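Local atomic coordinates of five-membered-cyclitol-phosphate synthase (Streptomyces citricolor, PDB entry 6K96), a protein that belongs to the myo-inositol-1-phosphate synthase family, holds nicotinamide-adenine-dinucleotide in a Rossmann-type domain and assembles from four chains. Residues V152-C157 against V177-D182; V162-E167 against L326-G331; G189-H194 against S211-L216; H265-L270 against D285-V290; F318-V323 against A342-Q347. One frame throughout, in Å; residues are numbered along the deposited sequence.

In the fold
The five contacts fall into two groups on two sides of the chain's centre. Contacts 1, 2 and 5 surround the last strands of the six-stranded parallel sheet, their centres about 10 to 15 Å apart, and they touch one another: Asp182 joins contact 1 to contact 2, and Phe318 of contact 5 packs against both. Contacts 3 and 4, with centres about 7 Å apart, share the mixed sheet through neighbouring strands 207-217 and 265-275; the centres of contacts 1 and 4 are about 31 Å apart. Along the chain contact 1 precedes contacts 3, 4 and 5, while contact 2 alternates with 1 and with 5. After the subunit-joining sheet, helix 292-313 returns to the parallel sheet, and 326-331 then pairs with its end.

Contact 1 of 5, residues V152-C157 against V177-D182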
# COMPACT_ATOMS: atom_id res chain seq x y z
N VAL B 152 -27.27 2.69 39.97
CA VAL B 152 -27.09 2.09 38.61
C VAL B 152 -25.59 2.07 38.25
O VAL B 152 -24.88 3.09 38.41
CB VAL B 152 -27.97 2.87 37.62
CG1 VAL B 152 -27.58 2.57 36.17
CG2 VAL B 152 -29.46 2.59 37.84
N ALA B 153 -25.08 0.92 37.80
CA ALA B 153 -23.67 0.73 37.35
C ALA B 153 -23.32 1.79 36.27
O ALA B 153 -24.19 2.11 35.43
CB ALA B 153 -23.45 -0.69 36.83
N PHE B 154 -22.09 2.29 36.28
CA PHE B 154 -21.62 3.33 35.32
C PHE B 154 -20.45 2.81 34.47
O PHE B 154 -19.45 2.31 35.03
CB PHE B 154 -21.09 4.54 36.07
CG PHE B 154 -20.96 5.77 35.21
CD1 PHE B 154 -22.08 6.46 34.79
CD2 PHE B 154 -19.71 6.26 34.88
CE1 PHE B 154 -21.96 7.63 34.06
CE2 PHE B 154 -19.59 7.41 34.10
CZ PHE B 154 -20.71 8.09 33.70
N VAL B 155 -20.51 3.05 33.15
CA VAL B 155 -19.41 2.70 32.19
C VAL B 155 -18.91 3.96 31.49
O VAL B 155 -19.67 4.53 30.71
CB VAL B 155 -19.88 1.66 31.15
CG1 VAL B 155 -18.83 1.45 30.06
CG2 VAL B 155 -20.24 0.32 31.78
N ASN B 156 -17.64 4.30 31.67
CA ASN B 156 -17.00 5.47 31.01
C ASN B 156 -16.24 5.06 29.72
O ASN B 156 -15.05 4.62 29.84
CB ASN B 156 -16.08 6.19 31.99
CG ASN B 156 -15.50 7.42 31.37
OD1 ASN B 156 -16.00 7.89 30.36
ND2 ASN B 156 -14.49 7.99 31.98
N CYS B 157 -16.82 5.33 28.54
CA CYS B 157 -16.10 5.21 27.24
C CYS B 157 -14.97 6.22 27.04
O CYS B 157 -14.12 5.94 26.10
CB CYS B 157 -16.96 5.52 26.02
SG CYS B 157 -18.32 4.38 25.87
N VAL B 177 -21.95 -0.80 43.97
CA VAL B 177 -22.28 -0.39 42.58
C VAL B 177 -20.99 -0.45 41.76
O VAL B 177 -19.96 0.08 42.21
CB VAL B 177 -22.92 1.02 42.50
CG1 VAL B 177 -23.15 1.47 41.07
CG2 VAL B 177 -24.23 1.11 43.26
N PRO B 178 -21.02 -1.09 40.56
CA PRO B 178 -19.86 -1.16 39.68
C PRO B 178 -19.63 0.19 39.01
O PRO B 178 -20.58 0.83 38.60
CB PRO B 178 -20.20 -2.24 38.64
CG PRO B 178 -21.55 -2.81 39.04
CD PRO B 178 -22.18 -1.78 39.96
N LEU B 179 -18.35 0.56 38.90
CA LEU B 179 -17.88 1.75 38.15
C LEU B 179 -16.75 1.29 37.22
O LEU B 179 -15.69 0.87 37.72
CB LEU B 179 -17.41 2.82 39.15
CG LEU B 179 -16.83 4.11 38.56
CD1 LEU B 179 -17.91 4.97 37.91
CD2 LEU B 179 -16.10 4.93 39.63
N ILE B 180 -16.98 1.36 35.91
CA ILE B 180 -16.10 0.72 34.88
C ILE B 180 -15.52 1.81 34.00
O ILE B 180 -16.29 2.48 33.29
CB ILE B 180 -16.88 -0.35 34.09
CG1 ILE B 180 -17.59 -1.31 35.05
CG2 ILE B 180 -15.98 -1.07 33.09
CD1 ILE B 180 -16.67 -2.08 35.98
N GLY B 181 -14.21 1.98 34.06
CA GLY B 181 -13.54 3.08 33.37
C GLY B 181 -12.07 3.12 33.71
O GLY B 181 -11.65 2.35 34.57
N ASP B 182 -11.31 3.96 33.00
CA ASP B 182 -11.88 4.86 31.99
C ASP B 182 -11.27 4.64 30.59
O ASP B 182 -10.15 4.13 30.47
CB ASP B 182 -11.65 6.32 32.37
CG ASP B 182 -12.12 6.66 33.76
OD1 ASP B 182 -13.26 6.31 34.07
OD2 ASP B 182 -11.32 7.20 34.54
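The amide of Asn156 and the carboxylate of Asp182 meet with their planes 58° apart. Asn156 ND2 comes to Asp182 OD1 from above the carboxylate, 3.0 Å away, while that oxygen lies close to the plane of the amide. Asn156 belongs to strand 153-156 and Asp182 follows strand 179-180, its neighbour in a Rossmann-type parallel sheet of strand order 3-2-1-4-5-6; the beta-alpha-beta crossover through helix 166-174 joins the two strands. A chi1 of -176°, CG trans to the main-chain nitrogen, carries the amide of Asn156 toward Asp182, and its OD1 accepts from Thr158 N, which helps to fix the rotation of the amide. Asp182 OD1 has a second donor, Ala163 N. Between the strands the parallel ladder is regular: Phe154 N bonds to Pro178 O (3.1 Å), and Ile180 N to Phe154 O (2.8 Å). Phe154 and Leu179 lie side by side on one face of the sheet, against Phe172 of the crossover helix; Val155 and Ile180 occupy the other, against Leu303 of helix 292-313. Cys157, just past the strand, touches the bound nicotinamide-adenine-dinucleotide. Asn156 N donates to Ile180 O at 2.8 Å, shortly before the cis peptide bond that leads into Asp182.

Contact 2 of 5, residues V162-E167 against L326-G331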
# COMPACT_ATOMS: atom_id res chain seq x y z
N VAL B 162 -13.18 9.55 35.87
CA VAL B 162 -14.36 9.06 36.64
C VAL B 162 -13.92 7.88 37.52
O VAL B 162 -13.80 8.04 38.74
CB VAL B 162 -15.55 8.66 35.75
CG1 VAL B 162 -16.80 8.38 36.58
CG2 VAL B 162 -15.86 9.70 34.70
N ALA B 163 -13.69 6.71 36.94
CA ALA B 163 -13.18 5.54 37.70
C ALA B 163 -11.84 5.94 38.29
O ALA B 163 -11.45 5.34 39.26
CB ALA B 163 -13.07 4.31 36.86
N ARG B 164 -11.17 6.94 37.74
CA ARG B 164 -9.78 7.24 38.19
C ARG B 164 -9.76 8.24 39.36
O ARG B 164 -8.65 8.40 39.95
CB ARG B 164 -8.91 7.69 37.01
CG ARG B 164 -8.10 6.56 36.39
CD ARG B 164 -7.47 6.92 35.07
NE ARG B 164 -8.44 7.69 34.33
CZ ARG B 164 -8.16 8.56 33.39
NH1 ARG B 164 -6.91 8.76 33.04
NH2 ARG B 164 -9.15 9.19 32.75
N THR B 165 -10.88 8.93 39.66
CA THR B 165 -10.97 9.81 40.86
C THR B 165 -11.21 8.91 42.07
O THR B 165 -12.31 8.41 42.28
CB THR B 165 -11.97 10.99 40.75
OG1 THR B 165 -13.06 10.72 41.63
CG2 THR B 165 -12.45 11.32 39.34
N PRO B 166 -10.18 8.71 42.93
CA PRO B 166 -10.26 7.70 44.01
C PRO B 166 -11.46 7.85 44.97
O PRO B 166 -11.95 6.86 45.46
CB PRO B 166 -8.94 7.88 44.78
CG PRO B 166 -8.02 8.69 43.85
CD PRO B 166 -8.95 9.52 43.00
N GLU B 167 -11.94 9.07 45.25
CA GLU B 167 -13.08 9.24 46.19
C GLU B 167 -14.41 8.84 45.52
O GLU B 167 -15.29 8.32 46.19
CB GLU B 167 -13.13 10.66 46.77
CG GLU B 167 -12.18 10.88 47.94
CD GLU B 167 -12.85 11.07 49.31
OE1 GLU B 167 -12.75 12.21 49.90
OE2 GLU B 167 -13.49 10.10 49.80
N LEU B 326 -9.61 -1.20 28.19
CA LEU B 326 -9.61 0.21 28.68
C LEU B 326 -8.21 0.78 28.50
O LEU B 326 -7.23 0.04 28.76
CB LEU B 326 -9.99 0.25 30.16
CG LEU B 326 -11.47 0.10 30.48
CD1 LEU B 326 -11.70 0.05 31.97
CD2 LEU B 326 -12.31 1.19 29.87
N LYS B 327 -8.10 2.06 28.12
CA LYS B 327 -6.79 2.78 28.13
C LYS B 327 -6.40 3.14 29.58
O LYS B 327 -5.21 3.02 29.88
CB LYS B 327 -6.80 3.97 27.17
CG LYS B 327 -6.97 3.54 25.72
CD LYS B 327 -5.97 4.07 24.71
CE LYS B 327 -6.57 5.09 23.78
NZ LYS B 327 -6.82 6.36 24.50
N SER B 328 -7.34 3.49 30.45
CA SER B 328 -7.06 4.17 31.75
C SER B 328 -7.89 3.54 32.86
O SER B 328 -8.74 4.18 33.48
CB SER B 328 -7.35 5.65 31.61
OG SER B 328 -6.69 6.20 30.46
N PRO B 329 -7.68 2.24 33.15
CA PRO B 329 -8.51 1.54 34.11
C PRO B 329 -8.15 2.10 35.46
O PRO B 329 -7.00 2.44 35.61
CB PRO B 329 -8.03 0.08 34.04
CG PRO B 329 -6.60 0.20 33.57
CD PRO B 329 -6.64 1.37 32.59
N ALA B 330 -9.10 2.12 36.39
CA ALA B 330 -8.85 2.43 37.80
C ALA B 330 -7.67 1.57 38.28
O ALA B 330 -7.71 0.33 38.07
CB ALA B 330 -10.12 2.20 38.56
N GLY B 331 -6.66 2.20 38.87
CA GLY B 331 -5.50 1.53 39.52
C GLY B 331 -4.33 1.41 38.57
O GLY B 331 -3.21 1.10 39.03
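Arg164 runs its side chain along Ser328, touching it with almost every atom beyond CB. From CB the chain leaves beside the other segment rather than straight at it, and Arg164 CG comes 3.8 Å from Ser328 O. Arg164 CD is nearer to the same carbonyl, 3.4 Å from Ser328 O. A bend at chi3 (-41°) then turns the guanidinium so that one of its faces receives Ser328 CB, 3.3 Å above the plane and displaced toward the rim. NE, CZ and NH1 all share this methylene, with Arg164 NH1 3.5 Å from Ser328 CB. The polar ends are held elsewhere: NE forms a salt bridge with Asp182 OD2, and NH2 bonds to Pro159 O, so that the flat group is held by Asp182 and Pro159 while Ser328 CB lies over one face.

Residues 162-165 belong to the connection from strand 153-156 to helix 166-174 in a Rossmann-type beta-alpha-beta unit, and the segment includes the first residues of that helix. It makes a type I beta turn from Val162 to Thr165, closed by Thr165 N to Val162 O at 3.2 Å, and Thr165 then takes the N-cap position of the helix. Within that turn Ala163 touches Ala330: Ala163 CB is 4.0 Å from Ala330 CB, and Ala163 O is 3.5 Å from Ala330 CB. Backbone bonds tie the partner loop to the end of the parallel sheet, Ser328 with Asp182 and Ala330 with Gly181. Phe318 packs against the Ala330 side chain as well.

Contact 3 of 5, residues G189-H194 against S211-L216; sequences GTSVVH and SYQLNL
Ser211 OG is gripped by two groups: it accepts from His194 NE2 at 2.6 Å and is also hydrogen-bonded to Asn271 O on the adjoining strand. At the other nitrogen of the imidazole, Gln213 NE2 donates to His194 ND1 (2.8 Å), arriving close to the ring plane although the amide itself is turned 53° from the ring. The ring is therefore held at both nitrogens, which fixes its rotation and is consistent with NE2 carrying the proton and ND1 accepting. His194 can reach the strand because its CG stands anti to the backbone N (chi1 -167°). Gln213, stretched out beyond CG, passes its other end, OE1, to Lys236 NZ, so a polar chain runs from lysine through glutamine and histidine to serine. One turn earlier in the helix, Thr190 OG1 donates to Asn215 OD1 at 2.9 Å, nearly in line with the C=O bond, while Thr190 CG2 lies 3.1 Å from Gln213 OE1. Val192 and Val193 pack against Leu200 and Leu197 of a neighbouring subunit. Helix 190-194 runs nearly antiparallel to strand 211-216, their axes 10.2 Å apart, as in a two-layer alpha/beta arrangement with a helix packed on one face of a mixed sheet.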
# COMPACT_ATOMS: atom_id res chain seq x y z
N GLY B 189 -7.08 -1.29 17.33
CA GLY B 189 -6.75 0.13 17.16
C GLY B 189 -5.48 0.31 16.42
O GLY B 189 -4.63 -0.56 16.51
N THR B 190 -5.37 1.46 15.77
CA THR B 190 -4.19 1.90 15.02
C THR B 190 -2.94 1.59 15.84
O THR B 190 -1.93 1.08 15.25
CB THR B 190 -4.36 3.38 14.73
OG1 THR B 190 -5.70 3.60 14.27
CG2 THR B 190 -3.34 3.86 13.72
N SER B 191 -3.00 1.96 17.13
CA SER B 191 -1.80 2.11 17.98
C SER B 191 -1.30 0.71 18.40
O SER B 191 -0.06 0.51 18.49
CB SER B 191 -2.05 3.08 19.15
OG SER B 191 -1.63 4.44 18.82
N VAL B 192 -2.20 -0.24 18.65
CA VAL B 192 -1.75 -1.62 18.96
C VAL B 192 -1.09 -2.21 17.70
O VAL B 192 -0.07 -2.86 17.87
CB VAL B 192 -2.89 -2.50 19.50
CG1 VAL B 192 -3.95 -2.83 18.43
CG2 VAL B 192 -2.31 -3.78 20.08
N VAL B 193 -1.57 -1.93 16.50
CA VAL B 193 -0.87 -2.40 15.27
C VAL B 193 0.49 -1.73 15.18
O VAL B 193 1.45 -2.40 14.96
CB VAL B 193 -1.62 -2.18 13.95
CG1 VAL B 193 -0.78 -2.70 12.79
CG2 VAL B 193 -2.99 -2.80 13.94
N HIS B 194 0.55 -0.41 15.27
CA HIS B 194 1.86 0.30 15.12
C HIS B 194 2.86 -0.26 16.14
O HIS B 194 4.01 -0.57 15.78
CB HIS B 194 1.65 1.80 15.26
CG HIS B 194 2.82 2.61 14.82
ND1 HIS B 194 2.71 3.95 14.62
CD2 HIS B 194 4.07 2.27 14.47
CE1 HIS B 194 3.86 4.41 14.16
NE2 HIS B 194 4.70 3.41 14.06
N SER B 211 9.52 6.46 11.75
CA SER B 211 8.15 5.90 11.57
C SER B 211 7.14 7.05 11.59
O SER B 211 7.47 8.05 12.09
CB SER B 211 7.85 4.75 12.54
OG SER B 211 6.53 4.23 12.36
N TYR B 212 6.03 6.93 10.90
CA TYR B 212 4.85 7.80 11.05
C TYR B 212 3.61 6.93 11.04
O TYR B 212 3.58 5.83 10.46
CB TYR B 212 4.78 8.96 10.04
CG TYR B 212 4.88 8.61 8.57
CD1 TYR B 212 3.75 8.22 7.89
CD2 TYR B 212 6.08 8.67 7.88
CE1 TYR B 212 3.80 7.85 6.54
CE2 TYR B 212 6.15 8.31 6.54
CZ TYR B 212 5.01 7.91 5.87
OH TYR B 212 5.02 7.54 4.56
N GLN B 213 2.61 7.48 11.69
CA GLN B 213 1.23 6.97 11.78
C GLN B 213 0.34 8.17 11.44
O GLN B 213 0.56 9.19 12.07
CB GLN B 213 1.01 6.49 13.21
CG GLN B 213 -0.45 6.33 13.61
CD GLN B 213 -0.67 5.78 15.00
OE1 GLN B 213 -1.79 5.87 15.51
NE2 GLN B 213 0.36 5.18 15.60
N LEU B 214 -0.56 8.06 10.48
CA LEU B 214 -1.62 9.08 10.32
C LEU B 214 -2.97 8.40 10.19
O LEU B 214 -2.96 7.32 9.67
CB LEU B 214 -1.31 10.01 9.15
CG LEU B 214 -0.84 9.39 7.84
CD1 LEU B 214 -1.93 9.57 6.80
CD2 LEU B 214 0.42 10.14 7.39
N ASN B 215 -4.03 9.05 10.68
CA ASN B 215 -5.43 8.56 10.74
C ASN B 215 -6.33 9.54 9.97
O ASN B 215 -5.95 10.71 9.78
CB ASN B 215 -5.91 8.33 12.17
CG ASN B 215 -4.97 7.43 12.97
OD1 ASN B 215 -5.25 6.23 13.16
ND2 ASN B 215 -3.85 7.99 13.41
N LEU B 216 -7.41 9.02 9.37
CA LEU B 216 -8.40 9.81 8.60
C LEU B 216 -9.75 9.36 9.13
O LEU B 216 -9.84 8.19 9.40
CB LEU B 216 -8.31 9.50 7.09
CG LEU B 216 -6.94 9.61 6.43
CD1 LEU B 216 -6.99 9.10 4.97
CD2 LEU B 216 -6.47 11.07 6.46

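Contact 4 of 5, residues H265-L270 against D285-V290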
# COMPACT_ATOMS: atom_id res chain seq x y z
N HIS B 265 -16.15 5.30 9.02
CA HIS B 265 -14.91 4.56 8.72
C HIS B 265 -13.69 5.27 9.26
O HIS B 265 -13.66 6.46 9.22
CB HIS B 265 -14.66 4.36 7.23
CG HIS B 265 -15.43 3.23 6.67
ND1 HIS B 265 -16.21 3.39 5.57
CD2 HIS B 265 -15.55 1.94 7.06
CE1 HIS B 265 -16.80 2.23 5.26
NE2 HIS B 265 -16.42 1.31 6.18
N LYS B 266 -12.67 4.56 9.69
CA LYS B 266 -11.40 5.21 10.07
C LYS B 266 -10.30 4.51 9.28
O LYS B 266 -10.30 3.29 9.28
CB LYS B 266 -11.21 5.17 11.59
CG LYS B 266 -9.76 5.27 12.04
CD LYS B 266 -9.58 5.63 13.50
CE LYS B 266 -9.59 7.13 13.68
NZ LYS B 266 -9.09 7.45 15.04
N VAL B 267 -9.36 5.25 8.71
CA VAL B 267 -8.22 4.74 7.93
C VAL B 267 -6.96 5.13 8.66
O VAL B 267 -6.93 6.20 9.12
CB VAL B 267 -8.19 5.32 6.51
CG1 VAL B 267 -6.87 4.98 5.87
CG2 VAL B 267 -9.35 4.81 5.68
N ALA B 268 -5.98 4.25 8.74
CA ALA B 268 -4.66 4.46 9.33
C ALA B 268 -3.62 4.13 8.28
O ALA B 268 -3.89 3.34 7.49
CB ALA B 268 -4.54 3.54 10.48
N MET B 269 -2.53 4.86 8.19
CA MET B 269 -1.47 4.58 7.22
C MET B 269 -0.21 4.62 8.04
O MET B 269 -0.11 5.53 8.88
CB MET B 269 -1.41 5.59 6.08
CG MET B 269 -2.08 5.08 4.84
SD MET B 269 -3.34 6.23 4.22
CE MET B 269 -2.47 7.78 4.20
N LEU B 270 0.63 3.60 7.95
CA LEU B 270 1.86 3.72 8.75
C LEU B 270 3.06 3.33 7.89
O LEU B 270 2.86 2.79 6.79
CB LEU B 270 1.70 3.05 10.11
CG LEU B 270 1.63 1.55 10.17
CD1 LEU B 270 3.04 1.00 10.00
CD2 LEU B 270 0.97 1.07 11.47
N ASP B 285 5.14 -0.54 4.94
CA ASP B 285 4.04 0.37 4.58
C ASP B 285 2.79 -0.39 4.95
O ASP B 285 2.74 -1.54 4.62
CB ASP B 285 4.18 0.76 3.11
CG ASP B 285 5.24 1.83 2.90
OD1 ASP B 285 5.25 2.85 3.71
OD2 ASP B 285 6.09 1.67 1.98
N LEU B 286 1.85 0.18 5.69
CA LEU B 286 0.63 -0.54 6.10
C LEU B 286 -0.58 0.41 5.90
O LEU B 286 -0.40 1.59 6.00
CB LEU B 286 0.78 -1.06 7.52
CG LEU B 286 -0.46 -1.75 8.08
CD1 LEU B 286 -0.07 -2.80 9.13
CD2 LEU B 286 -1.45 -0.80 8.70
N LYS B 287 -1.73 -0.12 5.44
CA LYS B 287 -3.04 0.56 5.53
C LYS B 287 -3.97 -0.28 6.40
O LYS B 287 -3.93 -1.48 6.25
CB LYS B 287 -3.62 0.78 4.15
CG LYS B 287 -4.99 1.41 4.24
CD LYS B 287 -5.55 1.80 2.94
CE LYS B 287 -6.99 2.25 3.11
NZ LYS B 287 -7.70 2.29 1.81
N LEU B 288 -4.71 0.36 7.32
CA LEU B 288 -5.74 -0.23 8.17
C LEU B 288 -7.05 0.45 7.82
O LEU B 288 -7.02 1.66 7.72
CB LEU B 288 -5.35 -0.02 9.61
CG LEU B 288 -6.40 -0.38 10.65
CD1 LEU B 288 -6.90 -1.79 10.46
CD2 LEU B 288 -5.87 -0.18 12.07
N LYS B 289 -8.10 -0.30 7.47
CA LYS B 289 -9.46 0.29 7.38
C LYS B 289 -10.31 -0.42 8.41
O LYS B 289 -10.15 -1.62 8.46
CB LYS B 289 -10.03 0.21 5.97
CG LYS B 289 -11.18 1.18 5.71
CD LYS B 289 -11.61 1.25 4.28
CE LYS B 289 -12.08 2.63 3.85
NZ LYS B 289 -13.57 2.71 3.71
N VAL B 290 -11.12 0.29 9.22
CA VAL B 290 -12.09 -0.30 10.17
C VAL B 290 -13.38 0.52 10.21
O VAL B 290 -13.37 1.69 9.76
CB VAL B 290 -11.45 -0.38 11.56
CG1 VAL B 290 -10.19 -1.21 11.53
CG2 VAL B 290 -11.15 0.99 12.13
O HOH W 1 3.16 3.99 4.26
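Ala268 CB and Leu288 CB touch at 3.8 Å. On the same face Leu270 CG rests 3.8 Å from Leu286 CB. On the face that carries Val267 and Met269, the two lysines of the partner strand lie against valine: Val267 CG1 meets Lys287 CE and Val267 CG2 meets Lys289 CE, each at 3.9 Å. Bent at its last two torsions, Lys289 carries NZ over one face of the His265 ring, 3.3 Å above the plane and toward its rim, while Val290 O lies at the ring's edge. Six backbone bonds set this register in the antiparallel hairpin of strands 265-275 and 281-291, among them Ala268 N to Leu288 O at 3.0 Å and Leu288 N to Ala268 O at 3.1 Å. Farther out, Asp285 OD1 bonds Asn271 ND2 and also pairs with Lys287 NZ of a second subunit. The apolar face meets Val193 and Leu197 of helix 190-203 through Leu286, residues 285-289 extend the sheet by antiparallel pairing with a strand of a third subunit, and the face with Val267, Met269 and Lys287 meets the second subunit, where the ion pair of Asp285 adds a charge component to the apolar packing.

Contact 5 of 5, residues F318-V323 against A342-Q347; sequences FSAAAV and AEAYRQ
Ala321 and Ala344 bring their backbones together, CA atoms 5.1 Å apart, where a short 3-10 turn leans on a turn of helix 338-353. An ST turn introduces the 3-10 segment 320-322: Ser319 OG accepts from Ala321 N at 3.2 Å, and the backbone bonds of Ala322 N to Ser319 O and Val323 N to Ala320 O follow the i to i+3 pattern of the 3-10 segment. Small side chains permit this closeness. The methyl carbon Ala344 CB sits 3.5 Å from Ala321 N and 3.9 Å from Ala320 CB, so it fits against the start of the turn rather than against a single side chain.

The second partner is Tyr345, the next residue of the helix. Its chi1 of -94° lies off the usual staggered values and brings the ring beside the turn, with one face over Ala321. There Ala321 CB stands 3.6 Å from the centroid of the Tyr345 ring and only 5° off the ring normal, a CH-pi contact centred on the face, and all six ring carbons lie at about the same distance from the methyl. Ile306 of helix 292-313 also packs against Ser319, Ala321 and Tyr345, and the phenol makes a weak hydrogen bond with Asp302. Tyr345 CE2 lies 3.3 Å from Ala321 O.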
# COMPACT_ATOMS: atom_id res chain seq x y z
N PHE B 318 -14.44 -1.16 40.75
CA PHE B 318 -13.80 -1.50 39.46
C PHE B 318 -13.66 -3.03 39.36
O PHE B 318 -13.29 -3.68 40.35
CB PHE B 318 -12.47 -0.76 39.32
CG PHE B 318 -11.84 -1.03 37.98
CD1 PHE B 318 -12.41 -0.50 36.83
CD2 PHE B 318 -10.75 -1.88 37.87
CE1 PHE B 318 -11.84 -0.78 35.59
CE2 PHE B 318 -10.20 -2.17 36.63
CZ PHE B 318 -10.73 -1.60 35.50
N SER B 319 -13.98 -3.59 38.19
CA SER B 319 -13.71 -5.03 37.91
C SER B 319 -12.41 -5.12 37.11
O SER B 319 -12.23 -4.34 36.13
CB SER B 319 -14.82 -5.74 37.19
OG SER B 319 -14.39 -7.05 36.86
N ALA B 320 -11.53 -6.04 37.52
CA ALA B 320 -10.27 -6.27 36.80
C ALA B 320 -10.56 -6.92 35.42
O ALA B 320 -9.72 -6.80 34.53
CB ALA B 320 -9.36 -7.07 37.69
N ALA B 321 -11.72 -7.52 35.20
CA ALA B 321 -12.07 -8.12 33.89
C ALA B 321 -12.11 -7.03 32.83
O ALA B 321 -12.18 -7.36 31.66
CB ALA B 321 -13.41 -8.82 33.95
N ALA B 322 -12.18 -5.76 33.21
CA ALA B 322 -12.39 -4.65 32.25
C ALA B 322 -11.04 -4.17 31.73
O ALA B 322 -11.05 -3.32 30.82
CB ALA B 322 -13.13 -3.53 32.91
N VAL B 323 -9.94 -4.67 32.26
CA VAL B 323 -8.63 -3.97 32.11
C VAL B 323 -8.18 -4.01 30.64
O VAL B 323 -7.76 -2.97 30.08
CB VAL B 323 -7.60 -4.52 33.12
CG1 VAL B 323 -6.18 -4.08 32.82
CG2 VAL B 323 -7.97 -4.15 34.53
N ALA B 342 -8.17 -12.54 33.80
CA ALA B 342 -8.71 -13.92 33.76
C ALA B 342 -9.39 -14.33 35.08
O ALA B 342 -10.53 -14.80 35.02
CB ALA B 342 -7.60 -14.86 33.37
N GLU B 343 -8.73 -14.15 36.23
CA GLU B 343 -9.23 -14.48 37.60
C GLU B 343 -10.59 -13.81 37.81
O GLU B 343 -11.55 -14.50 38.22
CB GLU B 343 -8.22 -14.02 38.65
CG GLU B 343 -8.41 -14.59 40.05
CD GLU B 343 -7.36 -14.20 41.10
OE1 GLU B 343 -6.86 -15.12 41.84
OE2 GLU B 343 -7.06 -12.98 41.22
N ALA B 344 -10.69 -12.53 37.48
CA ALA B 344 -11.92 -11.71 37.56
C ALA B 344 -13.02 -12.24 36.61
O ALA B 344 -14.16 -12.27 37.03
CB ALA B 344 -11.54 -10.27 37.31
N TYR B 345 -12.72 -12.62 35.37
CA TYR B 345 -13.71 -13.21 34.40
C TYR B 345 -14.26 -14.55 34.93
O TYR B 345 -15.48 -14.78 34.96
CB TYR B 345 -13.11 -13.46 33.01
CG TYR B 345 -13.34 -12.31 32.06
CD1 TYR B 345 -14.64 -11.92 31.76
CD2 TYR B 345 -12.29 -11.59 31.52
CE1 TYR B 345 -14.89 -10.85 30.93
CE2 TYR B 345 -12.52 -10.49 30.71
CZ TYR B 345 -13.83 -10.15 30.38
OH TYR B 345 -14.11 -9.11 29.54
N ARG B 346 -13.35 -15.42 35.32
CA ARG B 346 -13.64 -16.80 35.81
C ARG B 346 -14.47 -16.71 37.11
O ARG B 346 -15.52 -17.39 37.17
CB ARG B 346 -12.30 -17.53 35.93
CG ARG B 346 -12.37 -18.98 36.35
CD ARG B 346 -10.98 -19.46 36.75
NE ARG B 346 -10.37 -18.63 37.78
CZ ARG B 346 -10.75 -18.57 39.07
NH1 ARG B 346 -11.77 -19.28 39.55
NH2 ARG B 346 -10.08 -17.77 39.88
N GLN B 347 -14.04 -15.87 38.07
CA GLN B 347 -14.78 -15.65 39.34
C GLN B 347 -16.16 -15.06 39.02
O GLN B 347 -17.15 -15.53 39.59
CB GLN B 347 -13.95 -14.82 40.32
CG GLN B 347 -12.81 -15.59 40.98
CD GLN B 347 -12.02 -14.77 41.98
OE1 GLN B 347 -10.88 -15.10 42.31
NE2 GLN B 347 -12.63 -13.69 42.48